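Local coordinates for DegV family protein (Eubacterium eligens, PDB 3FDJ), which is of unknown function but, like other DegV-family proteins, probably binds a fatty acid or similar lipid between its two alpha/beta parts, at residues A[226-231]-A[253-258]; A[118-123]-A[270-275]. One frame throughout, in Å; residues are numbered along the deposited sequence.

Overall arrangement
Both interactions involve the same mixed sheet, their centres about 7 Å apart: interaction 1 pairs two of its strands, interaction 2 packs a helix start on its face. Strand 226-230 joins them, lying between the outermost strand 253-257 and strand 271-276. Along the chain, 118-123 comes first, then 226-231 and 253-258, then 270-275, so the shorter-range pairing falls wholly within the span bracketed by interaction 2. The two touch directly, since Tyr256 OH lies 3.4 Å from Pro120 CA. Probable backbone hydrogen bonds from Cys229 and Ser274 tie strands 226-230 and 271-276 together. Helix 120-134 thus packs against strands 253-257, 226-230 and 271-276, tying a late-in-sequence sheet to the chain's first half.

Interaction 1 of 2, residues A[226-231]-A[253-258]; sequences LRICHV and VCVYKA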
ATOM      1  N   LEU A 226     -12.233   5.298   4.340  1.00 10.25           N
ATOM      2  CA  LEU A 226     -10.982   6.048   4.383  1.00 10.48           C
ATOM      3  C   LEU A 226      -9.977   5.265   5.210  1.00  9.96           C
ATOM      4  O   LEU A 226     -10.278   4.840   6.336  1.00  9.22           O
ATOM      5  CB  LEU A 226     -11.209   7.403   5.077  1.00 11.44           C
ATOM      6  CG  LEU A 226      -9.970   8.243   5.443  1.00 12.71           C
ATOM      7  CD1 LEU A 226      -9.302   8.699   4.181  1.00 14.60           C
ATOM      8  CD2 LEU A 226     -10.389   9.428   6.349  1.00 13.74           C
ATOM      9  N   ARG A 227      -8.780   5.068   4.664  1.00  8.93           N
ATOM     10  CA  ARG A 227      -7.727   4.315   5.352  1.00  8.99           C
ATOM     11  C   ARG A 227      -6.457   5.145   5.277  1.00  8.66           C
ATOM     12  O   ARG A 227      -6.081   5.612   4.207  1.00  9.08           O
ATOM     13  CB  ARG A 227      -7.523   2.926   4.694  1.00  8.55           C
ATOM     14  CG  ARG A 227      -8.735   1.995   4.821  1.00  9.19           C
ATOM     15  CD  ARG A 227      -9.002   1.614   6.257  1.00  9.75           C
ATOM     16  NE  ARG A 227     -10.168   0.739   6.416  1.00  8.82           N
ATOM     17  CZ  ARG A 227     -11.403   1.119   6.726  1.00  9.91           C
ATOM     18  NH1 ARG A 227     -11.709   2.383   6.988  1.00 11.73           N
ATOM     19  NH2 ARG A 227     -12.336   0.184   6.844  1.00 11.22           N
ATOM     20  N   ILE A 228      -5.826   5.374   6.421  1.00  9.14           N
ATOM     21  CA  ILE A 228      -4.622   6.200   6.489  1.00  9.10           C
ATOM     22  C   ILE A 228      -3.529   5.433   7.241  1.00  9.81           C
ATOM     23  O   ILE A 228      -3.744   5.025   8.402  1.00  9.39           O
ATOM     24  CB  ILE A 228      -4.879   7.524   7.251  1.00  9.66           C
ATOM     25  CG1 ILE A 228      -6.113   8.267   6.723  1.00  9.01           C
ATOM     26  CG2 ILE A 228      -3.606   8.406   7.248  1.00  8.95           C
ATOM     27  CD1 ILE A 228      -6.550   9.525   7.559  1.00 11.62           C
ATOM     28  N   CYS A 229      -2.380   5.223   6.598  1.00 10.53           N
ATOM     29  CA  CYS A 229      -1.213   4.697   7.288  1.00 11.60           C
ATOM     30  C   CYS A 229      -0.153   5.788   7.420  1.00 10.68           C
ATOM     31  O   CYS A 229      -0.151   6.782   6.671  1.00 11.32           O
ATOM     32  CB  CYS A 229      -0.657   3.416   6.644  1.00 12.46           C
ATOM     33  SG  CYS A 229       0.277   3.723   5.245  1.00 18.52           S
ATOM     34  N   HIS A 230       0.684   5.646   8.441  1.00  9.99           N
ATOM     35  CA  HIS A 230       1.703   6.600   8.762  1.00  8.84           C
ATOM     36  C   HIS A 230       2.978   5.907   9.184  1.00  8.63           C
ATOM     37  O   HIS A 230       2.959   4.778   9.691  1.00  9.34           O
ATOM     38  CB  HIS A 230       1.232   7.553   9.868  1.00  9.98           C
ATOM     39  CG  HIS A 230       1.038   6.882  11.182  1.00  9.93           C
ATOM     40  ND1 HIS A 230       2.069   6.699  12.081  1.00 10.63           N
ATOM     41  CD2 HIS A 230      -0.047   6.282  11.722  1.00 10.75           C
ATOM     42  CE1 HIS A 230       1.613   6.043  13.132  1.00 11.83           C
ATOM     43  NE2 HIS A 230       0.331   5.777  12.939  1.00 10.05           N
ATOM     44  N   VAL A 231       4.084   6.600   8.973  1.00  8.50           N
ATOM     45  CA  VAL A 231       5.403   6.153   9.378  1.00  8.60           C
ATOM     46  C   VAL A 231       5.836   7.069  10.509  1.00  9.33           C
ATOM     47  O   VAL A 231       6.386   8.160  10.269  1.00  9.10           O
ATOM     48  CB  VAL A 231       6.422   6.273   8.245  1.00  8.73           C
ATOM     49  CG1 VAL A 231       7.755   5.651   8.692  1.00  7.78           C
ATOM     50  CG2 VAL A 231       5.886   5.634   6.955  1.00  9.77           C
ATOM     51  N   VAL A 253     -13.402   5.017   9.114  1.00 15.81           N
ATOM     52  CA  VAL A 253     -12.030   5.503   9.072  1.00 16.95           C
ATOM     53  C   VAL A 253     -11.172   4.600   9.921  1.00 16.63           C
ATOM     54  O   VAL A 253     -11.591   4.152  10.984  1.00 16.70           O
ATOM     55  CB  VAL A 253     -11.899   6.936   9.613  1.00 17.90           C
ATOM     56  CG1 VAL A 253     -10.444   7.470   9.434  1.00 20.08           C
ATOM     57  CG2 VAL A 253     -12.848   7.843   8.907  1.00 20.00           C
ATOM     58  N   CYS A 254      -9.976   4.311   9.439  1.00 15.09           N
ATOM     59  CA  CYS A 254      -8.985   3.611  10.231  1.00 15.12           C
ATOM     60  C   CYS A 254      -7.616   4.280   9.994  1.00 13.24           C
ATOM     61  O   CYS A 254      -7.212   4.473   8.843  1.00 12.40           O
ATOM     62  CB  CYS A 254      -8.936   2.132   9.863  1.00 14.98           C
ATOM     63  SG  CYS A 254      -7.853   1.179  10.943  1.00 22.06           S
ATOM     64  N   VAL A 255      -6.936   4.613  11.090  1.00 11.53           N
ATOM     65  CA  VAL A 255      -5.563   5.130  11.078  1.00 10.98           C
ATOM     66  C   VAL A 255      -4.674   4.055  11.685  1.00 10.57           C
ATOM     67  O   VAL A 255      -4.963   3.542  12.781  1.00  8.58           O
ATOM     68  CB  VAL A 255      -5.445   6.391  11.946  1.00 11.40           C
ATOM     69  CG1 VAL A 255      -3.953   6.770  12.203  1.00 12.80           C
ATOM     70  CG2 VAL A 255      -6.225   7.548  11.319  1.00 11.68           C
ATOM     71  N   TYR A 256      -3.581   3.720  11.009  1.00  9.01           N
ATOM     72  CA  TYR A 256      -2.736   2.633  11.479  1.00  9.54           C
ATOM     73  C   TYR A 256      -1.305   2.775  10.984  1.00  9.37           C
ATOM     74  O   TYR A 256      -1.004   3.602  10.134  1.00  8.86           O
ATOM     75  CB  TYR A 256      -3.317   1.286  11.029  1.00  9.67           C
ATOM     76  CG  TYR A 256      -3.496   1.188   9.538  1.00 11.10           C
ATOM     77  CD1 TYR A 256      -4.596   1.780   8.916  1.00 14.28           C
ATOM     78  CD2 TYR A 256      -2.580   0.505   8.744  1.00 11.23           C
ATOM     79  CE1 TYR A 256      -4.756   1.728   7.549  1.00 14.33           C
ATOM     80  CE2 TYR A 256      -2.750   0.426   7.373  1.00 13.11           C
ATOM     81  CZ  TYR A 256      -3.838   1.056   6.791  1.00 13.13           C
ATOM     82  OH  TYR A 256      -4.032   0.996   5.458  1.00 15.46           O
ATOM     83  N   LYS A 257      -0.415   1.978  11.558  1.00  9.59           N
ATOM     84  CA  LYS A 257       1.004   2.069  11.230  1.00 10.65           C
ATOM     85  C   LYS A 257       1.336   1.381   9.898  1.00  9.93           C
ATOM     86  O   LYS A 257       0.870   0.277   9.601  1.00 10.07           O
ATOM     87  CB  LYS A 257       1.855   1.432  12.321  1.00 11.10           C
ATOM     88  CG  LYS A 257       1.724   2.073  13.687  1.00 14.85           C
ATOM     89  CD  LYS A 257       2.663   1.393  14.678  1.00 18.61           C
ATOM     90  CE  LYS A 257       2.558   2.033  16.037  1.00 23.19           C
ATOM     91  NZ  LYS A 257       1.186   1.830  16.570  1.00 27.75           N
ATOM     92  N   ALA A 258       2.218   2.016   9.150  1.00  9.55           N
ATOM     93  CA  ALA A 258       2.816   1.407   7.964  1.00  9.64           C
ATOM     94  C   ALA A 258       3.675   0.204   8.340  1.00  9.34           C
ATOM     95  O   ALA A 258       4.204   0.120   9.457  1.00  9.10           O
ATOM     96  CB  ALA A 258       3.636   2.445   7.202  1.00  9.33           C
TER
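Leu226, Ile228 and His230 exchange five backbone hydrogen bonds with Cys254, Tyr256 and Ala258 in parallel register. Ile228 N to Cys254 O is short and nearly straight (2.9 Å, 167°), and Ala258 N to His230 O continues the ladder one residue past the end of strand 253-257. Leu226 O is gripped twice: Cys254 N reaches it at 3.2 Å, and Arg227 NH1 comes from above the carbonyl plane at 2.9 Å. Glu127 and Asp252 form salt bridges with Arg227 NH2, which helps fix the guanidinium, and Cys254 CB lies over one of its faces.

With chi1 at 57°, Tyr256 CG sits between its backbone N and carbonyl carbon, and the ring leans over strand 226-230; Cys229 CB meets its face in a CH-pi contact, 4.1 Å from the centroid. His230 has Lys257 CA over one face, its ND1 bonded to Asn233 N.

On the helix-facing side, Leu226 CD2 packs beside Val253 CG1 at 3.7 Å, and Ile228 and Val255 meet more loosely. Helix 234-248 covers this side, completing a beta-alpha-beta crossover of two adjacent parallel strands at the sheet's border.

Interaction 2 of 2, residues A[118-123]-A[270-275]; sequences TGPQMR and GIILSC
The Gln121 carboxamide is the one flat group near this contact, and it comes no nearer than 4.1 Å, from CD to Ser274 OG. Its orientation is set from outside, OE1 by Ser117 OG and NE2 by Thr153 OG1.

The closer packing belongs to the puckered, non-planar ring of Pro120, which opens the helix directly after the N-cap Gly119. CD and CG each lie 3.7 Å from Ile272 CG2, and CG also comes within 3.6 Å of Ile272 O. At the other end of the ring, CB reaches Ser274 CB at 3.7 Å. The ring therefore spans Ile272 and Ser274, two strand residues that both project toward the helix start. The Pro120 and Ile272 side chains cross at about a right angle. With an alanine here, the CG and CD atoms of Pro120 are removed, and Ile272 CG2 would probably be left facing a gap where the ring had covered it.

The polar part of the contact is the Ser274 hydroxyl. OG stands anti to its backbone N (chi1 -174°), which carries it beside the first helical turn, 3.3 Å from Gln121 CA. This is packing; the hydroxyl's hydrogen bond is to Arg154 O, so a buried polar atom is satisfied by the neighbouring strand.

Leu155 of strand 153-159 also touches Thr118, Gln121 and Ile272. A hexaethylene glycol, probably from the crystallisation liquor, lies about 4 Å from the Thr118 side chain and may mark a pocket. The first turn of helix 120-134, which follows strand 109-114 of the other sheet, here packs on an interior strand of the sheet that holds 226-230 and 271-276, a helix-on-sheet contact that brings the chain's two sheet regions together.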
ATOM      1  N   THR A 118      -0.538   0.932  -3.620  1.00  9.94           N
ATOM      2  CA  THR A 118       0.204   0.406  -2.476  1.00  9.58           C
ATOM      3  C   THR A 118      -0.591   0.685  -1.210  1.00  9.66           C
ATOM      4  O   THR A 118      -1.582   1.431  -1.234  1.00 10.28           O
ATOM      5  CB  THR A 118       1.594   1.062  -2.364  1.00 11.20           C
ATOM      6  OG1 THR A 118       2.425   0.262  -1.512  1.00 12.16           O
ATOM      7  CG2 THR A 118       1.493   2.519  -1.838  1.00  9.38           C
ATOM      8  N   GLY A 119      -0.142   0.087  -0.112  1.00  8.80           N
ATOM      9  CA  GLY A 119      -0.582   0.439   1.225  1.00  8.40           C
ATOM     10  C   GLY A 119      -2.079   0.490   1.390  1.00  8.31           C
ATOM     11  O   GLY A 119      -2.758  -0.514   1.170  1.00  9.05           O
ATOM     12  N   PRO A 120      -2.608   1.661   1.800  1.00  7.73           N
ATOM     13  CA  PRO A 120      -4.015   1.687   2.143  1.00  8.53           C
ATOM     14  C   PRO A 120      -4.965   1.393   1.003  1.00  8.20           C
ATOM     15  O   PRO A 120      -6.090   0.971   1.257  1.00  7.31           O
ATOM     16  CB  PRO A 120      -4.230   3.105   2.702  1.00  8.94           C
ATOM     17  CG  PRO A 120      -3.118   3.897   2.157  1.00  9.90           C
ATOM     18  CD  PRO A 120      -1.954   2.930   2.118  1.00  8.25           C
ATOM     19  N   GLN A 121      -4.543   1.610  -0.242  1.00  8.97           N
ATOM     20  CA  GLN A 121      -5.392   1.234  -1.376  1.00  9.54           C
ATOM     21  C   GLN A 121      -5.482  -0.294  -1.514  1.00  9.71           C
ATOM     22  O   GLN A 121      -6.567  -0.833  -1.790  1.00 10.49           O
ATOM     23  CB  GLN A 121      -4.919   1.929  -2.665  1.00 10.46           C
ATOM     24  CG  GLN A 121      -5.909   1.832  -3.863  1.00 12.28           C
ATOM     25  CD  GLN A 121      -5.793   2.988  -4.871  1.00 14.02           C
ATOM     26  OE1 GLN A 121      -4.795   3.705  -4.914  1.00 16.38           O
ATOM     27  NE2 GLN A 121      -6.800   3.121  -5.743  1.00 15.56           N
HETATM   28  N   MSE A 122      -4.365  -0.982  -1.291  1.00  9.16           N
HETATM   29  CA  MSE A 122      -4.353  -2.461  -1.220  1.00  9.13           C
HETATM   30  C   MSE A 122      -5.255  -2.913  -0.077  1.00  9.42           C
HETATM   31  O   MSE A 122      -6.052  -3.839  -0.251  1.00  9.86           O
HETATM   32  CB  MSE A 122      -2.927  -3.015  -1.022  1.00  9.73           C
HETATM   33  CG  MSE A 122      -2.000  -2.722  -2.182  1.00 10.63           C
HETATM   34 SE   MSE A 122      -0.217  -3.318  -1.812  0.80  9.49          SE
HETATM   35  CE  MSE A 122      -0.573  -5.282  -1.734  1.00  8.43           C
ATOM     36  N   ARG A 123      -5.177  -2.236   1.073  1.00  8.90           N
ATOM     37  CA  ARG A 123      -6.082  -2.559   2.182  1.00  9.10           C
ATOM     38  C   ARG A 123      -7.555  -2.426   1.812  1.00  8.82           C
ATOM     39  O   ARG A 123      -8.348  -3.320   2.119  1.00  8.06           O
ATOM     40  CB  ARG A 123      -5.767  -1.747   3.447  1.00  8.78           C
ATOM     41  CG  ARG A 123      -6.624  -2.151   4.585  1.00 10.16           C
ATOM     42  CD  ARG A 123      -6.219  -1.492   5.869  1.00 11.30           C
ATOM     43  NE  ARG A 123      -7.124  -1.944   6.910  1.00 11.58           N
ATOM     44  CZ  ARG A 123      -6.850  -1.938   8.212  1.00 15.69           C
ATOM     45  NH1 ARG A 123      -5.678  -1.484   8.685  1.00 14.01           N
ATOM     46  NH2 ARG A 123      -7.759  -2.422   9.047  1.00 16.06           N
ATOM     47  N   GLY A 270       6.103  10.168   6.978  1.00  9.34           N
ATOM     48  CA  GLY A 270       5.235  10.020   5.832  1.00  8.75           C
ATOM     49  C   GLY A 270       3.827   9.561   6.164  1.00  8.74           C
ATOM     50  O   GLY A 270       3.589   8.848   7.177  1.00  8.14           O
ATOM     51  N   ILE A 271       2.890   9.997   5.316  0.50  8.66           N
ATOM     52  CA  ILE A 271       1.480   9.615   5.382  0.50  9.08           C
ATOM     53  C   ILE A 271       1.052   9.060   4.026  0.50  8.99           C
ATOM     54  O   ILE A 271       1.472   9.577   2.988  0.50  9.14           O
ATOM     55  CB  ILE A 271       0.599  10.843   5.698  0.50  9.40           C
ATOM     56  CG1 ILE A 271       0.891  11.375   7.109  0.50  9.76           C
ATOM     57  CG2 ILE A 271      -0.886  10.515   5.504  0.50 10.13           C
ATOM     58  CD1 ILE A 271       0.457  10.458   8.207  0.50  9.09           C
ATOM     59  N   ILE A 272       0.224   8.021   4.023  1.00  8.79           N
ATOM     60  CA  ILE A 272      -0.443   7.579   2.800  1.00  9.35           C
ATOM     61  C   ILE A 272      -1.915   7.349   3.128  1.00  9.68           C
ATOM     62  O   ILE A 272      -2.237   6.744   4.146  1.00  8.91           O
ATOM     63  CB  ILE A 272       0.139   6.268   2.244  1.00  9.59           C
ATOM     64  CG1 ILE A 272       1.673   6.257   2.258  1.00 12.01           C
ATOM     65  CG2 ILE A 272      -0.416   6.019   0.841  1.00 10.54           C
ATOM     66  CD1 ILE A 272       2.258   4.905   1.844  1.00 13.95           C
ATOM     67  N   LEU A 273      -2.801   7.825   2.270  1.00  9.12           N
ATOM     68  CA  LEU A 273      -4.211   7.611   2.464  1.00 10.77           C
ATOM     69  C   LEU A 273      -4.896   7.109   1.230  1.00  9.89           C
ATOM     70  O   LEU A 273      -4.498   7.412   0.109  1.00 11.06           O
ATOM     71  CB  LEU A 273      -4.924   8.851   3.013  1.00 11.44           C
ATOM     72  CG  LEU A 273      -5.370  10.017   2.169  1.00 15.71           C
ATOM     73  CD1 LEU A 273      -6.666   9.686   1.349  1.00 15.79           C
ATOM     74  CD2 LEU A 273      -5.636  11.218   3.097  1.00 18.70           C
ATOM     75  N   SER A 274      -5.909   6.296   1.439  1.00 10.13           N
ATOM     76  CA  SER A 274      -6.741   5.851   0.357  1.00 10.54           C
ATOM     77  C   SER A 274      -8.209   5.978   0.702  1.00 10.99           C
ATOM     78  O   SER A 274      -8.594   5.893   1.881  1.00 10.18           O
ATOM     79  CB  SER A 274      -6.380   4.421  -0.030  1.00 10.64           C
ATOM     80  OG  SER A 274      -7.110   4.040  -1.179  1.00 12.54           O
ATOM     81  N   CYS A 275      -9.030   6.213  -0.323  1.00 11.46           N
ATOM     82  CA  CYS A 275     -10.470   6.379  -0.115  1.00 11.85           C
ATOM     83  C   CYS A 275     -11.291   5.829  -1.260  1.00 11.42           C
ATOM     84  O   CYS A 275     -10.819   5.740  -2.391  1.00 10.93           O
ATOM     85  CB  CYS A 275     -10.820   7.844   0.080  1.00 11.55           C
ATOM     86  SG  CYS A 275     -10.427   8.894  -1.299  1.00 17.61           S
TER